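Local coordinates for protein SsfS6 (Streptomyces sp. SF2575, PDB 4G2T) that is a two-domain protein of the GT-B fold, related to the erythromycin biosynthesis protein CIII family, and binds thymidine-5'-diphosphate between its domains, at residues 151-156 with 311-316. Residues are numbered along the deposited sequence; the frame is centred on the assembly and turned at random.
Sequences IRLASP and TTLTCL. With TYD (thymidine-5'-diphosphate), chain B.
At the interdomain cleft that holds thymidine-5'-diphosphate, Leu-153 of the N-terminal domain packs against the face of helix 309-317, from the C-terminal domain, that carries Thr-312, Leu-313 and Leu-316. CD2 of Leu-153 touches CD2 of Leu-313 at 3.6 Å, the two side chains sliding past each other in opposite directions. The same methyl reaches CD1 of Leu-316 at 3.7 Å, here tip to tip. The other branch, CD1 of Leu-153, meets CG2 of Thr-312 at 3.7 Å, where the side chains cross at about a right angle. Threonine suits this position because it has two ends: CG2, anti to the backbone N, is turned to the leucine, while OG1 (chi1 -58°) lies beside that N and hydrogen-bonds to Gly-308 O one turn back.

CD1 of Leu-313 rests against the loop backbone, 3.3 Å from Ile-151 O. All six touching residues are buried and no hydrogen bond joins the segments; leucine and threonine methyls suit a place where a polar group would need a partner. In the GT-B fold two Rossmann-like domains face each other across such a cleft; here the loop after strand 146-149 meets the helix after strand 302-305, joining the domains beside the ligand site. Arg-152, whose CB points away from the helix, forms salt bridges through NH1 to Glu-129 and through NE to Glu-330 of the C-terminal domain, which would offset the cost of burying its charge; the second also spans the domains.

The early part of the helix serves the ligand. Thr-311 N donates to O1A of thymidine-5'-diphosphate at 2.6 Å with an N-H...O angle of 144°, and Thr-311 OG1 donates to the same oxygen at 2.7 Å. Two donors from one residue thus hold an alpha-phosphate oxygen near the helix N-terminus, whose dipole would favour the negative charge; Gly-310 N and His-306 NE2 also bond to the ligand.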
ATOM      1  N   ILE A 151      -3.569  -6.030 -17.549  1.00 20.13           N
ATOM      2  CA  ILE A 151      -3.035  -6.828 -16.454  1.00 25.52           C
ATOM      3  C   ILE A 151      -2.673  -8.220 -16.959  1.00 22.75           C
ATOM      4  O   ILE A 151      -2.538  -9.165 -16.181  1.00 19.92           O
ATOM      5  CB  ILE A 151      -4.044  -6.933 -15.295  1.00 20.67           C
ATOM      6  CG1 ILE A 151      -5.308  -7.671 -15.744  1.00 16.22           C
ATOM      7  CG2 ILE A 151      -4.404  -5.546 -14.781  1.00 16.04           C
ATOM      8  CD1 ILE A 151      -6.354  -7.808 -14.658  1.00 11.70           C
ATOM      9  N   ARG A 152      -2.511  -8.332 -18.275  1.00 18.63           N
ATOM     10  CA  ARG A 152      -2.264  -9.615 -18.923  1.00 29.22           C
ATOM     11  C   ARG A 152      -1.139  -9.506 -19.947  1.00 23.24           C
ATOM     12  O   ARG A 152      -0.891  -8.431 -20.495  1.00 20.28           O
ATOM     13  CB  ARG A 152      -3.542 -10.101 -19.610  1.00 22.02           C
ATOM     14  CG  ARG A 152      -4.751 -10.165 -18.690  1.00 24.94           C
ATOM     15  CD  ARG A 152      -6.058 -10.241 -19.461  1.00 22.42           C
ATOM     16  NE  ARG A 152      -7.199 -10.375 -18.559  1.00 19.72           N
ATOM     17  CZ  ARG A 152      -7.831  -9.350 -17.997  1.00 30.80           C
ATOM     18  NH1 ARG A 152      -7.439  -8.108 -18.246  1.00 27.22           N
ATOM     19  NH2 ARG A 152      -8.858  -9.565 -17.187  1.00 27.00           N
ATOM     20  N   LEU A 153      -0.458 -10.621 -20.199  1.00 26.56           N
ATOM     21  CA  LEU A 153       0.554 -10.678 -21.252  1.00 30.85           C
ATOM     22  C   LEU A 153      -0.092 -10.407 -22.602  1.00 28.41           C
ATOM     23  O   LEU A 153       0.489  -9.747 -23.463  1.00 30.88           O
ATOM     24  CB  LEU A 153       1.237 -12.046 -21.275  1.00 23.65           C
ATOM     25  CG  LEU A 153       2.441 -12.259 -20.360  1.00 34.55           C
ATOM     26  CD1 LEU A 153       2.924 -13.698 -20.449  1.00 28.16           C
ATOM     27  CD2 LEU A 153       3.558 -11.298 -20.729  1.00 29.17           C
ATOM     28  N   ALA A 154      -1.302 -10.926 -22.774  1.00 22.85           N
ATOM     29  CA  ALA A 154      -2.078 -10.697 -23.982  1.00 33.58           C
ATOM     30  C   ALA A 154      -3.558 -10.613 -23.633  1.00 27.91           C
ATOM     31  O   ALA A 154      -4.087 -11.474 -22.929  1.00 29.43           O
ATOM     32  CB  ALA A 154      -1.830 -11.806 -24.990  1.00 21.42           C
ATOM     33  N   SER A 155      -4.219  -9.570 -24.119  1.00 31.04           N
ATOM     34  CA  SER A 155      -5.641  -9.385 -23.866  1.00 29.92           C
ATOM     35  C   SER A 155      -6.434  -9.515 -25.159  1.00 36.93           C
ATOM     36  O   SER A 155      -6.536  -8.554 -25.923  1.00 35.89           O
ATOM     37  CB  SER A 155      -5.899  -8.020 -23.227  1.00 35.01           C
ATOM     38  OG  SER A 155      -5.168  -7.875 -22.021  1.00 28.79           O
ATOM     39  N   PRO A 156      -6.986 -10.713 -25.413  1.00 46.36           N
ATOM     40  CA  PRO A 156      -7.804 -10.977 -26.601  1.00 29.94           C
ATOM     41  C   PRO A 156      -8.941  -9.971 -26.731  1.00 34.80           C
ATOM     42  O   PRO A 156      -9.842  -9.943 -25.893  1.00 38.89           O
ATOM     43  CB  PRO A 156      -8.362 -12.375 -26.331  1.00 29.90           C
ATOM     44  CG  PRO A 156      -7.340 -13.017 -25.464  1.00 30.30           C
ATOM     45  CD  PRO A 156      -6.821 -11.918 -24.580  1.00 39.44           C
ATOM     46  N   THR A 311       0.202 -14.452 -11.753  1.00 13.32           N
ATOM     47  CA  THR A 311       1.264 -15.389 -11.410  1.00 10.87           C
ATOM     48  C   THR A 311       2.335 -15.426 -12.496  1.00 16.27           C
ATOM     49  O   THR A 311       3.530 -15.454 -12.202  1.00 13.39           O
ATOM     50  CB  THR A 311       0.705 -16.809 -11.191  1.00 16.35           C
ATOM     51  OG1 THR A 311      -0.254 -16.788 -10.126  1.00 16.37           O
ATOM     52  CG2 THR A 311       1.821 -17.782 -10.841  1.00 15.27           C
ATOM     53  N   THR A 312       1.900 -15.413 -13.751  1.00 13.72           N
ATOM     54  CA  THR A 312       2.819 -15.457 -14.884  1.00 21.15           C
ATOM     55  C   THR A 312       3.679 -14.200 -14.959  1.00 17.65           C
ATOM     56  O   THR A 312       4.900 -14.279 -15.084  1.00 16.18           O
ATOM     57  CB  THR A 312       2.063 -15.627 -16.217  1.00 17.66           C
ATOM     58  OG1 THR A 312       1.276 -16.823 -16.176  1.00 18.49           O
ATOM     59  CG2 THR A 312       3.041 -15.709 -17.376  1.00 20.82           C
ATOM     60  N   LEU A 313       3.032 -13.040 -14.879  1.00 17.68           N
ATOM     61  CA  LEU A 313       3.724 -11.759 -14.962  1.00 18.26           C
ATOM     62  C   LEU A 313       4.689 -11.545 -13.798  1.00 20.86           C
ATOM     63  O   LEU A 313       5.759 -10.961 -13.970  1.00 21.15           O
ATOM     64  CB  LEU A 313       2.714 -10.612 -15.029  1.00 16.14           C
ATOM     65  CG  LEU A 313       1.927 -10.486 -16.334  1.00 20.83           C
ATOM     66  CD1 LEU A 313       0.714  -9.589 -16.147  1.00 22.11           C
ATOM     67  CD2 LEU A 313       2.820  -9.945 -17.438  1.00 21.04           C
ATOM     68  N   THR A 314       4.308 -12.023 -12.618  1.00 18.29           N
ATOM     69  CA  THR A 314       5.150 -11.893 -11.434  1.00 20.32           C
ATOM     70  C   THR A 314       6.402 -12.757 -11.558  1.00 20.04           C
ATOM     71  O   THR A 314       7.510 -12.301 -11.274  1.00 20.91           O
ATOM     72  CB  THR A 314       4.384 -12.265 -10.148  1.00 17.97           C
ATOM     73  OG1 THR A 314       3.296 -11.352  -9.957  1.00 10.79           O
ATOM     74  CG2 THR A 314       5.305 -12.202  -8.938  1.00 18.48           C
ATOM     75  N   CYS A 315       6.219 -14.002 -11.987  1.00 20.94           N
ATOM     76  CA  CYS A 315       7.337 -14.911 -12.214  1.00 22.69           C
ATOM     77  C   CYS A 315       8.231 -14.388 -13.331  1.00 16.61           C
ATOM     78  O   CYS A 315       9.451 -14.545 -13.292  1.00 15.66           O
ATOM     79  CB  CYS A 315       6.831 -16.313 -12.559  1.00 19.70           C
ATOM     80  SG  CYS A 315       5.991 -17.158 -11.202  1.00 37.84           S
ATOM     81  N   LEU A 316       7.610 -13.765 -14.324  1.00 21.18           N
ATOM     82  CA  LEU A 316       8.339 -13.153 -15.425  1.00 16.59           C
ATOM     83  C   LEU A 316       9.206 -11.998 -14.945  1.00 19.83           C
ATOM     84  O   LEU A 316      10.383 -11.911 -15.291  1.00 28.55           O
ATOM     85  CB  LEU A 316       7.363 -12.645 -16.481  1.00 16.34           C
ATOM     86  CG  LEU A 316       7.295 -13.436 -17.782  1.00 29.56           C
ATOM     87  CD1 LEU A 316       6.294 -12.775 -18.703  1.00 23.45           C
ATOM     88  CD2 LEU A 316       8.668 -13.516 -18.431  1.00 32.79           C
TER
HETATM   89  PA  TYD B 401      -3.676 -14.962 -10.901  1.00 18.44           P
HETATM   90  O1A TYD B 401      -2.215 -15.252 -11.144  1.00 15.25           O
HETATM   91  O2A TYD B 401      -4.226 -14.123 -12.031  1.00 13.27           O
HETATM   92  O3A TYD B 401      -4.440 -16.321 -10.801  1.00 26.11           O
HETATM   93  PB  TYD B 401      -5.970 -16.343 -10.484  1.00 24.24           P
HETATM   94  O1B TYD B 401      -6.640 -15.116 -11.055  1.00 21.47           O
HETATM   95  O2B TYD B 401      -6.565 -17.582 -11.109  1.00 32.85           O
HETATM   96  O3B TYD B 401      -6.183 -16.378  -8.989  1.00 22.46           O
HETATM   97  O5' TYD B 401      -3.849 -14.199  -9.552  1.00 25.31           O
HETATM   98  C5' TYD B 401      -3.321 -14.724  -8.392  1.00 15.58           C
HETATM   99  C4' TYD B 401      -2.701 -13.623  -7.606  1.00 11.13           C
HETATM  100  O4' TYD B 401      -2.676 -13.955  -6.259  1.00 19.05           O
HETATM  101  C3' TYD B 401      -1.273 -13.429  -8.041  1.00 19.35           C
HETATM  102  O3' TYD B 401      -0.929 -12.100  -7.935  1.00 21.32           O
HETATM  103  C2' TYD B 401      -0.435 -14.273  -7.138  1.00 13.13           C
HETATM  104  C1' TYD B 401      -1.297 -14.215  -5.823  1.00 16.83           C
HETATM  105  N1  TYD B 401      -1.058 -15.317  -4.770  1.00 11.90           N
HETATM  106  C2  TYD B 401       0.173 -15.411  -4.011  1.00 12.75           C
HETATM  107  O2  TYD B 401       1.069 -14.607  -4.193  1.00 16.46           O
HETATM  108  N3  TYD B 401       0.375 -16.430  -3.051  1.00 15.06           N
HETATM  109  C4  TYD B 401      -0.633 -17.377  -2.812  1.00 14.93           C
HETATM  110  O4  TYD B 401      -0.460 -18.265  -1.973  1.00 22.46           O
HETATM  111  C5  TYD B 401      -1.906 -17.286  -3.585  1.00 19.33           C
HETATM  112  C5M TYD B 401      -2.978 -18.291  -3.332  1.00 21.34           C
HETATM  113  C6  TYD B 401      -2.107 -16.296  -4.522  1.00 13.12           C